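Local coordinates for putative uncharacterized protein (Campylobacter jejuni, PDB 5TPU), which is of unknown function but belongs to the WxcM-like family of cupin-fold proteins and is modelled with thymidine-5'-diphosphate, at residues Ile6-Leu14 / Pro89-Met99. The protein carries 3 engineered substitutions. Sequence-based numbering, arbitrary orientation.
Sequences IKNCKILNL and PDIGLYIGKNM
Lys10 and Tyr94 form a doubly hydrogen-bonded pair where strand 9-13, outermost in its sheet within this chain, runs antiparallel to strand 91-95 in the cupin-type beta-sandwich. Tyr94 N reaches Lys10 O at 2.7 Å, whereas the return bond from Lys10 N to Tyr94 O is longer. Leu12 and Gly92 make the next such pair, with Leu12 N bonded to Gly92 O and Gly92 N to Leu12 O. The ladder continues past both strand ends through Gly96 N to Asn8 O and Leu14 N to Asp90 O. A water also donates to Asp90 O and Leu14 O, bridging the two segments at this end.

Side chains of Cys9, Ile11, Ile91, Leu93 and Ile95 share one face, with Leu93 and Ile95 packed on strand 71-76 of the other sheet. Ile11 splits its contacts: CG2 meets Ile91 CG2 at 3.8 Å, and CD1, turned back by chi2 of -72°, meets Leu93 CD1 at 3.9 Å. Bent at chi2 and chi3, Met99 brings CE against Ile6 CG2 and, in the conformer modelled here, close to Cys9 SG. On the other face lie Lys10, Leu12 and Tyr94, whose ring has Gly96 N above its rim.

Beyond the ladder, Asn8 ND2 donates to Lys97 O at 2.7 Å, approaching 39° out of the carbonyl plane.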
ATOM      1  N   ILE A   6      14.581  -6.179 -20.732  1.00 35.63           N
ATOM      2  CA  ILE A   6      14.784  -5.000 -19.895  1.00 34.76           C
ATOM      3  C   ILE A   6      15.410  -5.419 -18.587  1.00 32.76           C
ATOM      4  O   ILE A   6      14.925  -6.330 -17.928  1.00 35.83           O
ATOM      5  CB  ILE A   6      13.473  -4.242 -19.690  1.00 35.39           C
ATOM      6  CG1 ILE A   6      13.173  -3.509 -20.969  1.00 36.75           C
ATOM      7  CG2 ILE A   6      13.560  -3.210 -18.567  1.00 35.38           C
ATOM      8  CD1 ILE A   6      11.860  -2.789 -20.929  1.00 38.60           C
ATOM      9  N   LYS A   7      16.467  -4.741 -18.183  1.00 36.88           N
ATOM     10  CA  LYS A   7      17.243  -5.272 -17.081  1.00 42.36           C
ATOM     11  C   LYS A   7      16.567  -4.909 -15.764  1.00 38.71           C
ATOM     12  O   LYS A   7      16.325  -5.788 -14.930  1.00 36.61           O
ATOM     13  CB  LYS A   7      18.694  -4.810 -17.114  1.00 49.39           C
ATOM     14  CG  LYS A   7      19.568  -5.635 -16.166  1.00 62.88           C
ATOM     15  CD  LYS A   7      20.612  -6.487 -16.894  1.00 70.61           C
ATOM     16  CE  LYS A   7      21.541  -7.196 -15.916  1.00 67.63           C
ATOM     17  NZ  LYS A   7      22.327  -6.236 -15.087  1.00 67.29           N
ATOM     18  N   ASN A   8      16.197  -3.647 -15.593  1.00 31.97           N
ATOM     19  CA  ASN A   8      15.936  -3.176 -14.240  1.00 34.30           C
ATOM     20  C   ASN A   8      14.506  -3.341 -13.726  1.00 30.74           C
ATOM     21  O   ASN A   8      14.034  -2.489 -12.989  1.00 35.50           O
ATOM     22  CB  ASN A   8      16.375  -1.730 -14.096  1.00 33.21           C
ATOM     23  CG  ASN A   8      17.869  -1.587 -14.084  1.00 37.45           C
ATOM     24  OD1 ASN A   8      18.603  -2.548 -13.847  1.00 38.36           O
ATOM     25  ND2 ASN A   8      18.333  -0.379 -14.332  1.00 35.45           N
ATOM     26  N   CYS A   9      13.851  -4.440 -14.082  1.00 27.77           N
ATOM     27  CA  CYS A   9      12.484  -4.705 -13.641  0.50 27.57           C
ATOM     28  C   CYS A   9      12.263  -6.189 -13.447  1.00 28.62           C
ATOM     29  O   CYS A   9      12.962  -7.007 -14.036  1.00 24.85           O
ATOM     30  CB  CYS A   9      11.500  -4.201 -14.674  0.50 27.07           C
ATOM     31  SG  CYS A   9      11.836  -2.503 -15.153  0.50 31.27           S
ATOM     32  N   LYS A  10      11.274  -6.524 -12.632  1.00 23.97           N
ATOM     33  CA  LYS A  10      11.030  -7.863 -12.301  1.00 24.57           C
ATOM     34  C   LYS A  10       9.562  -7.995 -11.852  1.00 24.88           C
ATOM     35  O   LYS A  10       9.043  -7.160 -11.082  1.00 23.54           O
ATOM     36  CB  LYS A  10      12.008  -8.246 -11.202  1.00 29.01           C
ATOM     37  CG  LYS A  10      11.967  -9.720 -10.841  1.00 37.85           C
ATOM     38  CD  LYS A  10      12.802 -10.016  -9.599  1.00 44.42           C
ATOM     39  CE  LYS A  10      12.416 -11.330  -8.926  1.00 48.06           C
ATOM     40  NZ  LYS A  10      12.020 -12.386  -9.911  1.00 51.95           N
ATOM     41  N   ILE A  11       8.911  -9.061 -12.323  1.00 21.65           N
ATOM     42  CA  ILE A  11       7.586  -9.449 -11.859  1.00 22.13           C
ATOM     43  C   ILE A  11       7.723 -10.255 -10.581  1.00 23.85           C
ATOM     44  O   ILE A  11       8.468 -11.234 -10.519  1.00 25.35           O
ATOM     45  CB  ILE A  11       6.815 -10.217 -12.950  1.00 21.45           C
ATOM     46  CG1 ILE A  11       6.499  -9.235 -14.072  1.00 23.11           C
ATOM     47  CG2 ILE A  11       5.536 -10.872 -12.404  1.00 20.32           C
ATOM     48  CD1 ILE A  11       5.444  -8.222 -13.713  1.00 23.80           C
ATOM     49  N   LEU A  12       7.057  -9.777  -9.534  1.00 20.07           N
ATOM     50  CA  LEU A  12       7.080 -10.416  -8.244  1.00 21.98           C
ATOM     51  C   LEU A  12       5.749 -11.112  -8.063  1.00 22.82           C
ATOM     52  O   LEU A  12       4.715 -10.468  -7.866  1.00 25.63           O
ATOM     53  CB  LEU A  12       7.312  -9.385  -7.143  1.00 23.64           C
ATOM     54  CG  LEU A  12       8.462  -8.408  -7.392  1.00 22.46           C
ATOM     55  CD1 LEU A  12       8.427  -7.402  -6.259  1.00 23.30           C
ATOM     56  CD2 LEU A  12       9.754  -9.195  -7.421  1.00 23.41           C
ATOM     57  N   ASN A  13       5.762 -12.431  -8.181  1.00 22.25           N
ATOM     58  CA  ASN A  13       4.539 -13.217  -8.023  1.00 20.81           C
ATOM     59  C   ASN A  13       4.480 -13.471  -6.549  1.00 20.96           C
ATOM     60  O   ASN A  13       5.063 -14.437  -6.102  1.00 22.58           O
ATOM     61  CB  ASN A  13       4.568 -14.530  -8.832  1.00 20.97           C
ATOM     62  CG  ASN A  13       4.546 -14.268 -10.336  1.00 23.03           C
ATOM     63  OD1 ASN A  13       3.541 -13.787 -10.858  1.00 22.22           O
ATOM     64  ND2 ASN A  13       5.639 -14.547 -11.028  1.00 22.60           N
ATOM     65  N   LEU A  14       3.732 -12.630  -5.830  1.00 20.13           N
ATOM     66  CA  LEU A  14       3.707 -12.604  -4.377  1.00 19.29           C
ATOM     67  C   LEU A  14       2.877 -13.748  -3.808  1.00 21.88           C
ATOM     68  O   LEU A  14       1.901 -14.231  -4.419  1.00 25.18           O
ATOM     69  CB  LEU A  14       3.074 -11.309  -3.897  1.00 19.69           C
ATOM     70  CG  LEU A  14       3.615 -10.011  -4.467  1.00 18.84           C
ATOM     71  CD1 LEU A  14       2.674  -8.838  -4.269  1.00 20.10           C
ATOM     72  CD2 LEU A  14       4.986  -9.797  -3.839  1.00 21.58           C
ATOM     73  N   PRO A  89      -3.918  -8.388  -7.643  1.00 15.96           N
ATOM     74  CA  PRO A  89      -3.253  -7.795  -6.490  1.00 18.79           C
ATOM     75  C   PRO A  89      -2.162  -8.624  -5.873  1.00 20.46           C
ATOM     76  O   PRO A  89      -1.563  -8.201  -4.901  1.00 23.30           O
ATOM     77  CB  PRO A  89      -4.382  -7.607  -5.477  1.00 18.08           C
ATOM     78  CG  PRO A  89      -5.417  -8.552  -5.869  1.00 16.53           C
ATOM     79  CD  PRO A  89      -5.259  -8.889  -7.311  1.00 16.62           C
ATOM     80  N   ASP A  90      -1.917  -9.807  -6.406  1.00 19.81           N
ATOM     81  CA  ASP A  90      -0.871 -10.642  -5.869  1.00 21.77           C
ATOM     82  C   ASP A  90       0.319 -10.658  -6.799  1.00 20.10           C
ATOM     83  O   ASP A  90       1.176 -11.504  -6.648  1.00 19.66           O
ATOM     84  CB  ASP A  90      -1.372 -12.080  -5.636  1.00 21.92           C
ATOM     85  CG  ASP A  90      -1.977 -12.703  -6.891  1.00 22.76           C
ATOM     86  OD1 ASP A  90      -2.634 -13.742  -6.736  1.00 22.63           O
ATOM     87  OD2 ASP A  90      -1.894 -12.132  -8.001  1.00 21.16           O
ATOM     88  N   ILE A  91       0.380  -9.706  -7.724  1.00 20.35           N
ATOM     89  CA  ILE A  91       1.548  -9.492  -8.544  1.00 18.63           C
ATOM     90  C   ILE A  91       2.061  -8.080  -8.342  1.00 19.15           C
ATOM     91  O   ILE A  91       1.298  -7.112  -8.288  1.00 17.53           O
ATOM     92  CB  ILE A  91       1.280  -9.757 -10.017  1.00 21.67           C
ATOM     93  CG1 ILE A  91       1.101 -11.271 -10.206  1.00 25.27           C
ATOM     94  CG2 ILE A  91       2.464  -9.297 -10.879  1.00 20.75           C
ATOM     95  CD1 ILE A  91       0.791 -11.674 -11.622  1.00 29.25           C
ATOM     96  N   GLY A  92       3.373  -8.000  -8.191  1.00 17.70           N
ATOM     97  CA  GLY A  92       4.071  -6.738  -7.946  1.00 17.89           C
ATOM     98  C   GLY A  92       5.022  -6.543  -9.091  1.00 17.94           C
ATOM     99  O   GLY A  92       5.613  -7.494  -9.544  1.00 19.88           O
ATOM    100  N   LEU A  93       5.145  -5.327  -9.590  1.00 20.84           N
ATOM    101  CA  LEU A  93       6.143  -5.019 -10.621  1.00 19.46           C
ATOM    102  C   LEU A  93       7.242  -4.167 -10.022  1.00 19.66           C
ATOM    103  O   LEU A  93       7.011  -3.065  -9.564  1.00 18.94           O
ATOM    104  CB  LEU A  93       5.492  -4.328 -11.820  1.00 20.17           C
ATOM    105  CG  LEU A  93       6.466  -3.741 -12.859  1.00 21.35           C
ATOM    106  CD1 LEU A  93       7.297  -4.847 -13.467  1.00 24.37           C
ATOM    107  CD2 LEU A  93       5.751  -2.973 -13.937  1.00 22.95           C
ATOM    108  N   TYR A  94       8.429  -4.739  -9.938  1.00 21.64           N
ATOM    109  CA  TYR A  94       9.575  -4.010  -9.483  1.00 21.32           C
ATOM    110  C   TYR A  94      10.040  -3.170 -10.634  1.00 21.43           C
ATOM    111  O   TYR A  94      10.249  -3.703 -11.713  1.00 22.80           O
ATOM    112  CB  TYR A  94      10.688  -4.940  -9.024  1.00 22.18           C
ATOM    113  CG  TYR A  94      11.989  -4.204  -8.763  1.00 20.98           C
ATOM    114  CD1 TYR A  94      12.121  -3.385  -7.683  1.00 20.74           C
ATOM    115  CD2 TYR A  94      13.069  -4.346  -9.615  1.00 24.43           C
ATOM    116  CE1 TYR A  94      13.286  -2.713  -7.427  1.00 22.81           C
ATOM    117  CE2 TYR A  94      14.264  -3.691  -9.373  1.00 22.12           C
ATOM    118  CZ  TYR A  94      14.356  -2.874  -8.276  1.00 24.13           C
ATOM    119  OH  TYR A  94      15.515  -2.173  -8.038  1.00 25.78           O
ATOM    120  N   ILE A  95      10.142  -1.858 -10.419  1.00 20.38           N
ATOM    121  CA  ILE A  95      10.799  -0.967 -11.334  1.00 22.90           C
ATOM    122  C   ILE A  95      11.973  -0.317 -10.654  1.00 23.43           C
ATOM    123  O   ILE A  95      11.806   0.458  -9.723  1.00 26.43           O
ATOM    124  CB  ILE A  95       9.895   0.155 -11.837  1.00 23.98           C
ATOM    125  CG1 ILE A  95       8.614  -0.408 -12.462  1.00 22.52           C
ATOM    126  CG2 ILE A  95      10.653   0.989 -12.888  1.00 22.96           C
ATOM    127  CD1 ILE A  95       7.615   0.677 -12.794  1.00 22.99           C
ATOM    128  N   GLY A  96      13.161  -0.633 -11.148  1.00 22.46           N
ATOM    129  CA  GLY A  96      14.401  -0.199 -10.552  1.00 22.68           C
ATOM    130  C   GLY A  96      14.909   1.112 -11.138  1.00 25.69           C
ATOM    131  O   GLY A  96      14.168   1.904 -11.739  1.00 21.46           O
ATOM    132  N   LYS A  97      16.211   1.330 -10.951  1.00 28.04           N
ATOM    133  CA  LYS A  97      16.872   2.582 -11.312  1.00 26.68           C
ATOM    134  C   LYS A  97      16.925   2.757 -12.815  1.00 25.39           C
ATOM    135  O   LYS A  97      16.829   1.784 -13.568  1.00 27.01           O
ATOM    136  CB  LYS A  97      18.261   2.633 -10.706  1.00 33.51           C
ATOM    137  CG  LYS A  97      18.220   2.702  -9.183  1.00 37.00           C
ATOM    138  CD  LYS A  97      19.596   2.623  -8.532  1.00 46.02           C
ATOM    139  CE  LYS A  97      19.480   2.236  -7.063  1.00 48.30           C
ATOM    140  NZ  LYS A  97      20.784   2.346  -6.353  1.00 53.29           N
ATOM    141  N   ASN A  98      16.975   4.017 -13.229  1.00 22.36           N
ATOM    142  CA  ASN A  98      17.120   4.440 -14.611  1.00 25.66           C
ATOM    143  C   ASN A  98      16.089   3.903 -15.575  1.00 27.52           C
ATOM    144  O   ASN A  98      16.437   3.420 -16.635  1.00 24.90           O
ATOM    145  CB  ASN A  98      18.540   4.144 -15.091  1.00 28.24           C
ATOM    146  CG  ASN A  98      19.560   4.957 -14.321  1.00 30.90           C
ATOM    147  OD1 ASN A  98      20.280   4.439 -13.451  1.00 34.42           O
ATOM    148  ND2 ASN A  98      19.551   6.264 -14.566  1.00 33.14           N
ATOM    149  N   MET A  99      14.812   4.022 -15.209  1.00 28.47           N
ATOM    150  CA  MET A  99      13.724   3.546 -16.060  1.00 23.97           C
ATOM    151  C   MET A  99      12.683   4.596 -16.442  1.00 24.20           C
ATOM    152  O   MET A  99      12.216   5.399 -15.646  1.00 20.68           O
ATOM    153  CB  MET A  99      13.035   2.417 -15.343  1.00 25.73           C
ATOM    154  CG  MET A  99      13.902   1.194 -15.109  1.00 27.33           C
ATOM    155  SD  MET A  99      14.322   0.376 -16.657  1.00 25.64           S
ATOM    156  CE  MET A  99      12.782  -0.149 -17.362  1.00 25.47           C
TER
HETATM  157  O   HOH W   1       1.272 -14.215  -7.336  1.00 23.21           O